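Local coordinates for protein UV damage endonuclease (Sulfolobus acidocaldarius, PDB 3TC3) that probably cleaves DNA at UV-induced lesions as a metal-dependent endonuclease, starting their excision and repair, at residues V24-T29 with L75-S80; S28-L33 with D291-A296; G164-G169 with D198-V203. All coordinates share one frame; numbering follows the deposited sequence.

How the contacts relate
All three contacts belong to one eight-stranded TIM barrel that carries a manganese site. Contact 1 pairs strands 22-27 and 76-78, the first two of the barrel. Contact 2, centred about 9 Å away, shares S28 and T29 with it and ties the loop after the first strand to the start of helix 293-305; Y26 packs on A296 between the two. Contact 3 joins the loops after strands 158-162 and 192-195, its centre about 26 Å from that of contact 1 and about 31 Å from that of contact 2, which lies on the opposite side of the chain's centre. Its segments come between 75-80 and 291-296 in sequence. Contact 2, by joining first-strand loop to last helix, brings the barrel's two ends together.

Contact 1 (V24-T29 with L75-S80); sequences VGYVST and LFFRIS
Y26 turns its CG in between its own backbone N and carbonyl carbon (chi1 62°), while F77 swings CG away from its backbone N (chi1 -166°), and these two torsions bring the rings together as a T-shaped pair. The edge of F77 is directed at a face of Y26: F77 CE1 stands 3.6 Å from Y26 CE2, over the rim of the tyrosine ring rather than its middle, with the planes at 81°. The same phenyl lies against main chain, F77 CD1 being 3.3 Å from Y26 O. Behind the rings is the parallel pairing of the barrel's first two strands. Y26 O accepts from R78 N at 3.2 Å, and R78 O accepts from S28 N at 2.8 Å; a weak bond runs from F76 N to V24 O. Further along, a water links the two segments: it gives a hydrogen to S28 O and receives one from S80 N, 2.8 Å from each. Y26 N, by contrast, is buried by the contact with no partner in the model.

On the other side of the sheet, V27 and R78 run side by side. V27 CG2 rests over one face of the guanidinium, 3.8 Å from R78 NH1 and displaced toward the rim of the group. The arginine chain bends at chi3, and its NH2 makes salt bridges to D251 and E288, both ligands of the manganese. The valine and arginine therefore meet close to the metal site, the R78 side chain lying about 5 Å from the ion. Chemically, R78 is a second-shell residue: it probably helps fix the two metal-binding carboxylates in position and offsets some of the negative charge gathered there.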
ATOM      1  N   VAL A  24      -9.454   6.628   7.617  1.00 13.40           N
ATOM      2  CA  VAL A  24      -8.182   7.262   7.338  1.00 13.32           C
ATOM      3  C   VAL A  24      -7.013   6.346   7.695  1.00 12.78           C
ATOM      4  O   VAL A  24      -7.078   5.642   8.689  1.00 12.62           O
ATOM      5  CB  VAL A  24      -8.089   8.503   8.314  1.00 15.84           C
ATOM      6  CG1 VAL A  24      -6.649   9.147   8.343  1.00 18.48           C
ATOM      7  CG2 VAL A  24      -9.206   9.511   8.035  1.00 20.52           C
ATOM      8  N   GLY A  25      -5.975   6.329   6.827  1.00 10.57           N
ATOM      9  CA  GLY A  25      -4.714   5.650   7.158  1.00 10.29           C
ATOM     10  C   GLY A  25      -3.488   6.450   6.937  1.00 10.19           C
ATOM     11  O   GLY A  25      -3.512   7.476   6.316  1.00 10.75           O
ATOM     12  N   TYR A  26      -2.394   5.881   7.492  1.00  9.88           N
ATOM     13  CA  TYR A  26      -1.039   6.412   7.152  1.00  9.08           C
ATOM     14  C   TYR A  26      -0.108   5.226   6.944  1.00  9.54           C
ATOM     15  O   TYR A  26      -0.500   4.062   7.148  1.00  9.11           O
ATOM     16  CB  TYR A  26      -0.543   7.458   8.112  1.00  9.76           C
ATOM     17  CG  TYR A  26      -0.379   6.949   9.503  1.00  9.72           C
ATOM     18  CD1 TYR A  26      -1.515   6.785  10.382  1.00 11.45           C
ATOM     19  CD2 TYR A  26       0.920   6.584  10.000  1.00 10.30           C
ATOM     20  CE1 TYR A  26      -1.365   6.281  11.694  1.00 11.42           C
ATOM     21  CE2 TYR A  26       1.042   6.064  11.297  1.00 10.58           C
ATOM     22  CZ  TYR A  26      -0.098   5.896  12.103  1.00 12.14           C
ATOM     23  OH  TYR A  26       0.126   5.413  13.401  1.00 12.43           O
ATOM     24  N   VAL A  27       1.159   5.535   6.635  1.00  8.78           N
ATOM     25  CA  VAL A  27       2.047   4.486   6.033  1.00  9.02           C
ATOM     26  C   VAL A  27       3.211   4.142   6.969  1.00 10.32           C
ATOM     27  O   VAL A  27       3.977   5.027   7.400  1.00 10.68           O
ATOM     28  CB  VAL A  27       2.632   5.062   4.742  1.00  9.07           C
ATOM     29  CG1 VAL A  27       3.755   4.128   4.129  1.00  9.36           C
ATOM     30  CG2 VAL A  27       1.468   5.314   3.727  1.00  8.74           C
ATOM     31  N   SER A  28       3.396   2.843   7.232  1.00 10.19           N
ATOM     32  CA  SER A  28       4.668   2.175   7.720  1.00 11.55           C
ATOM     33  C   SER A  28       5.034   2.342   9.181  1.00 12.25           C
ATOM     34  O   SER A  28       5.366   1.357   9.819  1.00 13.53           O
ATOM     35  CB  SER A  28       5.861   2.523   6.816  1.00 13.52           C
ATOM     36  OG  SER A  28       5.703   1.758   5.623  1.00 15.33           O
ATOM     37  N   THR A  29       5.013   3.571   9.682  1.00 11.64           N
ATOM     38  CA  THR A  29       5.496   3.767  11.083  1.00 13.35           C
ATOM     39  C   THR A  29       4.942   5.086  11.575  1.00 12.01           C
ATOM     40  O   THR A  29       4.274   5.824  10.825  1.00 12.21           O
ATOM     41  CB  THR A  29       7.027   3.672  11.189  1.00 14.70           C
ATOM     42  OG1 THR A  29       7.402   3.470  12.551  1.00 16.92           O
ATOM     43  CG2 THR A  29       7.716   4.884  10.578  1.00 16.08           C
ATOM     44  N   LEU A  75      -8.387   3.879  11.135  1.00 13.74           N
ATOM     45  CA  LEU A  75      -8.819   2.464  10.975  1.00 14.13           C
ATOM     46  C   LEU A  75      -8.279   1.832   9.686  1.00 13.17           C
ATOM     47  O   LEU A  75      -8.671   0.746   9.310  1.00 14.72           O
ATOM     48  CB  LEU A  75     -10.344   2.316  11.041  1.00 16.59           C
ATOM     49  CG  LEU A  75     -11.025   2.662  12.392  1.00 18.48           C
ATOM     50  CD1 LEU A  75     -12.427   2.232  12.352  1.00 23.03           C
ATOM     51  CD2 LEU A  75     -10.280   2.141  13.512  1.00 20.46           C
ATOM     52  N   PHE A  76      -7.280   2.495   9.085  1.00 12.87           N
ATOM     53  CA  PHE A  76      -6.607   1.945   7.854  1.00 10.99           C
ATOM     54  C   PHE A  76      -5.084   2.108   8.143  1.00 10.24           C
ATOM     55  O   PHE A  76      -4.625   3.070   8.774  1.00 11.15           O
ATOM     56  CB  PHE A  76      -7.112   2.856   6.658  1.00 10.52           C
ATOM     57  CG  PHE A  76      -6.659   2.441   5.252  1.00 10.60           C
ATOM     58  CD1 PHE A  76      -6.135   1.143   4.945  1.00  9.93           C
ATOM     59  CD2 PHE A  76      -6.889   3.392   4.217  1.00  9.72           C
ATOM     60  CE1 PHE A  76      -5.820   0.859   3.591  1.00  9.59           C
ATOM     61  CE2 PHE A  76      -6.548   3.136   2.869  1.00 10.12           C
ATOM     62  CZ  PHE A  76      -6.017   1.811   2.551  1.00  9.22           C
ATOM     63  N   PHE A  77      -4.285   1.143   7.673  1.00  9.69           N
ATOM     64  CA  PHE A  77      -2.824   1.240   7.850  1.00  9.99           C
ATOM     65  C   PHE A  77      -2.130   0.520   6.724  1.00  9.91           C
ATOM     66  O   PHE A  77      -2.608  -0.511   6.256  1.00 10.03           O
ATOM     67  CB  PHE A  77      -2.415   0.602   9.202  1.00 11.40           C
ATOM     68  CG  PHE A  77      -1.012   0.961   9.587  1.00 11.54           C
ATOM     69  CD1 PHE A  77      -0.671   2.308   9.923  1.00 11.32           C
ATOM     70  CD2 PHE A  77       0.031  -0.042   9.616  1.00 11.60           C
ATOM     71  CE1 PHE A  77       0.705   2.610  10.172  1.00 12.46           C
ATOM     72  CE2 PHE A  77       1.369   0.301   9.932  1.00 12.07           C
ATOM     73  CZ  PHE A  77       1.697   1.664  10.253  1.00 12.58           C
ATOM     74  N   ARG A  78      -0.985   1.057   6.329  1.00  9.42           N
ATOM     75  CA  ARG A  78      -0.108   0.418   5.309  1.00  9.51           C
ATOM     76  C   ARG A  78       1.071  -0.190   6.045  1.00  9.27           C
ATOM     77  O   ARG A  78       1.936   0.517   6.538  1.00 10.32           O
ATOM     78  CB  ARG A  78       0.327   1.323   4.124  1.00  9.98           C
ATOM     79  CG  ARG A  78       1.093   0.428   3.044  1.00 11.38           C
ATOM     80  CD  ARG A  78       1.672   1.376   1.910  1.00 14.10           C
ATOM     81  NE  ARG A  78       0.564   2.055   1.176  1.00 17.02           N
ATOM     82  CZ  ARG A  78       0.829   3.164   0.467  1.00 13.17           C
ATOM     83  NH1 ARG A  78       2.065   3.635   0.382  1.00 16.94           N
ATOM     84  NH2 ARG A  78      -0.106   3.751  -0.170  1.00 16.15           N
ATOM     85  N   ILE A  79       1.073  -1.519   6.196  1.00  9.15           N
ATOM     86  CA  ILE A  79       2.182  -2.200   6.943  1.00  9.61           C
ATOM     87  C   ILE A  79       3.477  -2.116   6.137  1.00  9.73           C
ATOM     88  O   ILE A  79       3.492  -2.315   4.909  1.00  9.70           O
ATOM     89  CB  ILE A  79       1.803  -3.643   7.187  1.00 10.17           C
ATOM     90  CG1 ILE A  79       0.618  -3.689   8.136  1.00 11.20           C
ATOM     91  CG2 ILE A  79       3.014  -4.431   7.779  1.00 10.10           C
ATOM     92  CD1 ILE A  79       0.082  -5.164   8.419  1.00 13.14           C
ATOM     93  N   SER A  80       4.539  -1.786   6.858  1.00 10.99           N
ATOM     94  CA  SER A  80       5.835  -1.650   6.207  1.00 11.22           C
ATOM     95  C   SER A  80       6.334  -2.960   5.555  1.00 10.78           C
ATOM     96  O   SER A  80       6.201  -4.048   6.164  1.00 11.01           O
ATOM     97  CB  SER A  80       6.893  -1.241   7.287  1.00 11.88           C
ATOM     98  OG  SER A  80       8.193  -1.287   6.666  1.00 13.76           O
TER
HETATM   99  O   HOH W   1     -10.325   5.989  10.386  1.00 15.18           O
HETATM  100  O   HOH W   2       4.400  -1.259   9.561  1.00 13.01           O
HETATM  101  O   HOH W   3       8.774   0.936   5.101  1.00 20.42           O

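Contact 2 (S28-L33 with D291-A296); sequences STNYSL and DKEISA
E293 OE2 is gripped twice by S32: the hydroxyl OG donates to it at 2.6 Å, on the anti lone pair, and the backbone N of S32 donates at 2.9 Å from above the carboxylate plane. An Asx motif shapes the loop that presents these donors, with N30 OD1 accepting from L33 N at 2.8 Å. In this way the loop following the first strand of the TIM barrel is clasped to the opening turn of helix 293-305. The second carboxylate oxygen, E293 OE1, takes Y31 N at 2.9 Å, again well out of the plane, so three donors from two consecutive residues hold the group in place. N30 stacks its amide on the same carboxylate, the planes only 16° apart, with N30 OD1 3.2 Å from E293 CD; N30 ND2 meanwhile reaches the hydroxyl of Y26. Such a set of bonds would probably stabilise the negative charge of E293.

The side chain of K292, at the N-cap position of the helix, passes at a slant across the tyrosine of the loop. K292 CD comes 3.6 Å from Y31 CE2, and a bend at the last torsion turns the ammonium aside, where K292 NZ donates to V27 O.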
ATOM      1  N   SER A  28       3.396   2.843   7.232  1.00 10.19           N
ATOM      2  CA  SER A  28       4.668   2.175   7.720  1.00 11.55           C
ATOM      3  C   SER A  28       5.034   2.342   9.181  1.00 12.25           C
ATOM      4  O   SER A  28       5.366   1.357   9.819  1.00 13.53           O
ATOM      5  CB  SER A  28       5.861   2.523   6.816  1.00 13.52           C
ATOM      6  OG  SER A  28       5.703   1.758   5.623  1.00 15.33           O
ATOM      7  N   THR A  29       5.013   3.571   9.682  1.00 11.64           N
ATOM      8  CA  THR A  29       5.496   3.767  11.083  1.00 13.35           C
ATOM      9  C   THR A  29       4.942   5.086  11.575  1.00 12.01           C
ATOM     10  O   THR A  29       4.274   5.824  10.825  1.00 12.21           O
ATOM     11  CB  THR A  29       7.027   3.672  11.189  1.00 14.70           C
ATOM     12  OG1 THR A  29       7.402   3.470  12.551  1.00 16.92           O
ATOM     13  CG2 THR A  29       7.716   4.884  10.578  1.00 16.08           C
ATOM     14  N   ASN A  30       5.066   5.280  12.888  1.00 11.77           N
ATOM     15  CA  ASN A  30       4.464   6.433  13.558  1.00 12.65           C
ATOM     16  C   ASN A  30       5.634   7.096  14.271  1.00 12.94           C
ATOM     17  O   ASN A  30       6.296   6.526  15.139  1.00 13.69           O
ATOM     18  CB  ASN A  30       3.379   5.914  14.525  1.00 13.34           C
ATOM     19  CG  ASN A  30       2.702   7.017  15.312  1.00 13.33           C
ATOM     20  OD1 ASN A  30       3.429   7.877  15.853  1.00 15.23           O
ATOM     21  ND2 ASN A  30       1.366   6.997  15.456  1.00 14.47           N
ATOM     22  N   TYR A  31       5.915   8.346  13.939  1.00 13.13           N
ATOM     23  CA  TYR A  31       7.132   8.988  14.475  1.00 15.04           C
ATOM     24  C   TYR A  31       6.896   9.477  15.898  1.00 17.09           C
ATOM     25  O   TYR A  31       7.800   9.423  16.722  1.00 19.55           O
ATOM     26  CB  TYR A  31       7.480  10.204  13.606  1.00 15.84           C
ATOM     27  CG  TYR A  31       7.984   9.911  12.228  1.00 14.75           C
ATOM     28  CD1 TYR A  31       9.056   8.971  12.009  1.00 16.79           C
ATOM     29  CD2 TYR A  31       7.431  10.586  11.097  1.00 14.33           C
ATOM     30  CE1 TYR A  31       9.468   8.691  10.702  1.00 15.57           C
ATOM     31  CE2 TYR A  31       7.878  10.311   9.817  1.00 13.93           C
ATOM     32  CZ  TYR A  31       8.904   9.387   9.639  1.00 16.34           C
ATOM     33  OH  TYR A  31       9.393   9.150   8.363  1.00 18.29           O
ATOM     34  N   SER A  32       5.663   9.834  16.208  1.00 17.47           N
ATOM     35  CA  SER A  32       5.267  10.465  17.543  1.00 18.79           C
ATOM     36  C   SER A  32       5.351   9.402  18.604  1.00 22.05           C
ATOM     37  O   SER A  32       5.881   9.665  19.713  1.00 23.26           O
ATOM     38  CB  SER A  32       3.856  11.013  17.446  1.00 18.93           C
ATOM     39  OG  SER A  32       3.899  12.091  16.554  1.00 17.90           O
ATOM     40  N   LEU A  33       4.858   8.209  18.292  1.00 23.32           N
ATOM     41  CA  LEU A  33       4.896   7.106  19.262  1.00 25.47           C
ATOM     42  C   LEU A  33       6.313   6.649  19.635  1.00 25.73           C
ATOM     43  O   LEU A  33       6.554   6.111  20.776  1.00 28.39           O
ATOM     44  CB  LEU A  33       3.996   5.947  18.712  1.00 27.05           C
ATOM     45  CG  LEU A  33       3.701   4.793  19.638  1.00 32.55           C
ATOM     46  CD1 LEU A  33       3.021   5.368  20.898  1.00 34.66           C
ATOM     47  CD2 LEU A  33       2.833   3.827  18.923  1.00 35.42           C
ATOM     48  N   ASP A 291       4.677  13.587   7.044  1.00 11.23           N
ATOM     49  CA  ASP A 291       4.502  13.574   8.532  1.00 11.95           C
ATOM     50  C   ASP A 291       3.503  12.554   9.055  1.00 12.35           C
ATOM     51  O   ASP A 291       3.214  12.548  10.279  1.00 13.13           O
ATOM     52  CB  ASP A 291       4.125  15.008   9.069  1.00 11.99           C
ATOM     53  CG  ASP A 291       2.796  15.528   8.596  1.00 12.64           C
ATOM     54  OD1 ASP A 291       2.134  14.829   7.771  1.00 13.55           O
ATOM     55  OD2 ASP A 291       2.448  16.625   9.068  1.00 15.09           O
ATOM     56  N   LYS A 292       3.068  11.636   8.184  1.00 10.71           N
ATOM     57  CA  LYS A 292       2.478  10.331   8.675  1.00 11.21           C
ATOM     58  C   LYS A 292       1.342  10.582   9.662  1.00 11.03           C
ATOM     59  O   LYS A 292       0.318  11.188   9.275  1.00 10.54           O
ATOM     60  CB  LYS A 292       3.544   9.365   9.213  1.00 10.98           C
ATOM     61  CG  LYS A 292       4.484   8.990   8.063  1.00 11.37           C
ATOM     62  CD  LYS A 292       5.515   7.916   8.495  1.00 11.34           C
ATOM     63  CE  LYS A 292       6.515   7.542   7.424  1.00 11.78           C
ATOM     64  NZ  LYS A 292       5.778   6.882   6.263  1.00 12.54           N
ATOM     65  N   GLU A 293       1.465  10.088  10.882  1.00 11.45           N
ATOM     66  CA  GLU A 293       0.311  10.135  11.815  1.00 11.91           C
ATOM     67  C   GLU A 293      -0.154  11.590  12.124  1.00 12.53           C
ATOM     68  O   GLU A 293      -1.302  11.764  12.465  1.00 13.39           O
ATOM     69  CB  GLU A 293       0.608   9.415  13.177  1.00 11.74           C
ATOM     70  CG  GLU A 293       1.610  10.192  14.063  1.00 12.85           C
ATOM     71  CD  GLU A 293       3.087  10.181  13.590  1.00 12.82           C
ATOM     72  OE1 GLU A 293       3.526   9.440  12.646  1.00 12.48           O
ATOM     73  OE2 GLU A 293       3.874  10.917  14.232  1.00 13.68           O
ATOM     74  N   ILE A 294       0.745  12.572  11.996  1.00 12.57           N
ATOM     75  CA  ILE A 294       0.357  13.969  12.305  1.00 12.89           C
ATOM     76  C   ILE A 294      -0.709  14.432  11.244  1.00 12.58           C
ATOM     77  O   ILE A 294      -1.749  15.016  11.601  1.00 14.58           O
ATOM     78  CB  ILE A 294       1.582  14.849  12.328  1.00 14.25           C
ATOM     79  CG1 ILE A 294       2.576  14.421  13.464  1.00 18.01           C
ATOM     80  CG2 ILE A 294       1.126  16.407  12.404  1.00 15.00           C
ATOM     81  CD1 ILE A 294       2.381  14.997  14.788  1.00 21.66           C
ATOM     82  N   SER A 295      -0.511  14.091   9.952  1.00 12.21           N
ATOM     83  CA  SER A 295      -1.525  14.330   8.991  1.00 11.62           C
ATOM     84  C   SER A 295      -2.756  13.458   9.198  1.00 11.70           C
ATOM     85  O   SER A 295      -3.869  13.925   8.889  1.00 12.24           O
ATOM     86  CB  SER A 295      -1.006  14.181   7.534  1.00 11.92           C
ATOM     87  OG  SER A 295      -0.319  15.370   7.178  1.00 12.37           O
ATOM     88  N   ALA A 296      -2.596  12.203   9.665  1.00 11.76           N
ATOM     89  CA  ALA A 296      -3.758  11.369   9.894  1.00 12.01           C
ATOM     90  C   ALA A 296      -4.631  11.981  10.986  1.00 12.81           C
ATOM     91  O   ALA A 296      -5.867  11.957  10.848  1.00 13.59           O
ATOM     92  CB  ALA A 296      -3.324   9.987  10.307  1.00 13.28           C
TER

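Contact 3 (G164-G169 with D198-V203); sequences GSSMNG and DKVFSV
F201 points its ring edge-on at the 164-169 loop, and two backbone carbonyl oxygens meet that edge close to the ring plane: S165 O lies 3.5 Å from F201 CZ, and G164 O 3.8 Å from F201 CE2. The electron-rich oxygens thus face the slightly positive rim of the phenyl instead of its pi cloud. V200 lies across one face of the same ring, its CG1 3.6 Å above the plane and over the centre. With CG1 anti to the backbone N (chi1 -179°), that methyl also extends to S166, where V200 CG1 touches S166 CB at 3.7 Å. The one methyl thus touches both, the phenyl and the serine meeting it from directions about at right angles. No hydrogen bond joins the two segments.

Each loop is braced from within or nearby. M167 N donates to S165 OG at 3.2 Å, forming an ST turn, and a type II turn from S166 to G169 follows; S165 O also accepts from N129. On the other side, the carboxylate of D197 holds the backbone N atoms of K199, V200 and F201. The contact bridges two loops that follow neighbouring barrel strands, 158-162 and 192-195, with F201 packed on S173 and L174 of helix 170-181 and S202 capping helix 203-213.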
ATOM      1  N   GLY A 164       4.505  -0.999 -13.703  1.00 14.80           N
ATOM      2  CA  GLY A 164       5.887  -1.367 -13.808  1.00 15.08           C
ATOM      3  C   GLY A 164       6.625  -0.657 -14.960  1.00 16.48           C
ATOM      4  O   GLY A 164       6.643   0.584 -15.114  1.00 17.54           O
ATOM      5  N   SER A 165       7.217  -1.475 -15.833  1.00 15.22           N
ATOM      6  CA  SER A 165       8.044  -1.016 -16.944  1.00 18.74           C
ATOM      7  C   SER A 165       7.227  -0.596 -18.158  1.00 17.46           C
ATOM      8  O   SER A 165       6.176  -1.177 -18.379  1.00 17.58           O
ATOM      9  CB  SER A 165       8.919  -2.264 -17.253  1.00 21.35           C
ATOM     10  OG  SER A 165       9.633  -2.130 -18.452  1.00 25.40           O
ATOM     11  N   SER A 166       7.781   0.296 -19.006  1.00 19.93           N
ATOM     12  CA  SER A 166       7.150   0.590 -20.288  1.00 20.12           C
ATOM     13  C   SER A 166       8.076   0.174 -21.455  1.00 22.27           C
ATOM     14  O   SER A 166       7.884   0.664 -22.579  1.00 22.99           O
ATOM     15  CB  SER A 166       6.786   2.090 -20.436  1.00 23.42           C
ATOM     16  OG  SER A 166       7.958   2.839 -20.296  1.00 27.78           O
ATOM     17  N   MET A 167       9.033  -0.712 -21.204  1.00 22.55           N
ATOM     18  CA  MET A 167       9.919  -1.222 -22.297  1.00 25.35           C
ATOM     19  C   MET A 167       9.089  -1.802 -23.449  1.00 25.02           C
ATOM     20  O   MET A 167       8.133  -2.505 -23.213  1.00 24.19           O
ATOM     21  CB  MET A 167      10.918  -2.229 -21.760  1.00 28.98           C
ATOM     22  CG  MET A 167      11.984  -1.586 -20.840  1.00 33.36           C
ATOM     23  SD  MET A 167      13.153  -0.470 -21.704  1.00 44.06           S
ATOM     24  CE  MET A 167      13.930  -1.748 -22.698  1.00 40.88           C
ATOM     25  N   ASN A 168       9.524  -1.528 -24.705  1.00 26.83           N
ATOM     26  CA  ASN A 168       8.831  -1.952 -25.933  1.00 28.47           C
ATOM     27  C   ASN A 168       7.488  -1.250 -26.127  1.00 27.06           C
ATOM     28  O   ASN A 168       6.736  -1.636 -27.002  1.00 27.72           O
ATOM     29  CB  ASN A 168       8.583  -3.452 -26.060  1.00 29.28           C
ATOM     30  CG  ASN A 168       9.832  -4.303 -25.871  1.00 33.55           C
ATOM     31  OD1 ASN A 168      10.935  -3.861 -26.156  1.00 40.46           O
ATOM     32  ND2 ASN A 168       9.644  -5.537 -25.379  1.00 34.82           N
ATOM     33  N   GLY A 169       7.215  -0.234 -25.309  1.00 25.61           N
ATOM     34  CA  GLY A 169       6.032   0.608 -25.468  1.00 26.51           C
ATOM     35  C   GLY A 169       4.870   0.184 -24.539  1.00 25.43           C
ATOM     36  O   GLY A 169       4.854  -0.946 -23.965  1.00 23.05           O
ATOM     37  N   ASP A 198       2.660   8.624 -12.112  1.00 16.37           N
ATOM     38  CA  ASP A 198       2.630   9.959 -12.665  1.00 19.24           C
ATOM     39  C   ASP A 198       3.473  10.106 -13.906  1.00 18.58           C
ATOM     40  O   ASP A 198       3.598  11.198 -14.469  1.00 20.75           O
ATOM     41  CB  ASP A 198       3.039  10.969 -11.569  1.00 20.05           C
ATOM     42  CG  ASP A 198       4.429  10.725 -11.005  1.00 24.76           C
ATOM     43  OD1 ASP A 198       5.057   9.691 -11.192  1.00 26.91           O
ATOM     44  OD2 ASP A 198       4.911  11.630 -10.279  1.00 30.49           O
ATOM     45  N   LYS A 199       4.023   8.984 -14.383  1.00 17.96           N
ATOM     46  CA  LYS A 199       4.898   9.031 -15.538  1.00 20.22           C
ATOM     47  C   LYS A 199       4.408   8.282 -16.793  1.00 19.45           C
ATOM     48  O   LYS A 199       4.585   8.802 -17.906  1.00 23.90           O
ATOM     49  CB  LYS A 199       6.294   8.506 -15.200  1.00 22.97           C
ATOM     50  CG  LYS A 199       6.998   9.174 -14.061  1.00 24.88           C
ATOM     51  CD  LYS A 199       7.496  10.619 -14.388  1.00 32.44           C
ATOM     52  CE  LYS A 199       8.445  11.211 -13.280  1.00 32.56           C
ATOM     53  NZ  LYS A 199       8.101  10.713 -11.891  1.00 33.59           N
ATOM     54  N   VAL A 200       3.804   7.117 -16.643  1.00 18.92           N
ATOM     55  CA  VAL A 200       3.466   6.300 -17.770  1.00 19.58           C
ATOM     56  C   VAL A 200       2.064   5.720 -17.758  1.00 17.40           C
ATOM     57  O   VAL A 200       1.333   5.934 -18.700  1.00 18.53           O
ATOM     58  CB  VAL A 200       4.440   5.110 -17.895  1.00 21.88           C
ATOM     59  CG1 VAL A 200       4.057   4.246 -19.168  1.00 22.82           C
ATOM     60  CG2 VAL A 200       5.881   5.692 -18.150  1.00 24.26           C
ATOM     61  N   PHE A 201       1.706   5.063 -16.648  1.00 15.41           N
ATOM     62  CA  PHE A 201       0.450   4.332 -16.617  1.00 15.28           C
ATOM     63  C   PHE A 201      -0.651   5.094 -15.873  1.00 13.94           C
ATOM     64  O   PHE A 201      -0.673   5.189 -14.643  1.00 14.62           O
ATOM     65  CB  PHE A 201       0.607   2.897 -16.026  1.00 14.68           C
ATOM     66  CG  PHE A 201       1.473   2.066 -16.884  1.00 16.63           C
ATOM     67  CD1 PHE A 201       1.012   1.649 -18.171  1.00 16.76           C
ATOM     68  CD2 PHE A 201       2.835   1.816 -16.514  1.00 15.43           C
ATOM     69  CE1 PHE A 201       1.879   0.924 -19.027  1.00 18.55           C
ATOM     70  CE2 PHE A 201       3.703   1.122 -17.386  1.00 17.82           C
ATOM     71  CZ  PHE A 201       3.241   0.637 -18.586  1.00 16.68           C
ATOM     72  N   SER A 202      -1.599   5.597 -16.640  1.00 14.40           N
ATOM     73  CA  SER A 202      -2.655   6.438 -16.133  1.00 13.45           C
ATOM     74  C   SER A 202      -3.801   5.615 -15.542  1.00 12.61           C
ATOM     75  O   SER A 202      -3.770   4.372 -15.663  1.00 12.03           O
ATOM     76  CB  SER A 202      -3.223   7.262 -17.329  1.00 14.97           C
ATOM     77  OG  SER A 202      -3.844   6.344 -18.274  1.00 15.35           O
ATOM     78  N   VAL A 203      -4.776   6.258 -14.966  1.00 11.39           N
ATOM     79  CA  VAL A 203      -6.025   5.589 -14.577  1.00 12.11           C
ATOM     80  C   VAL A 203      -6.627   4.799 -15.756  1.00 13.14           C
ATOM     81  O   VAL A 203      -7.032   3.629 -15.602  1.00 12.81           O
ATOM     82  CB  VAL A 203      -6.990   6.566 -13.982  1.00 13.24           C
ATOM     83  CG1 VAL A 203      -8.344   5.882 -13.677  1.00 14.77           C
ATOM     84  CG2 VAL A 203      -6.387   7.060 -12.638  1.00 13.06           C
TER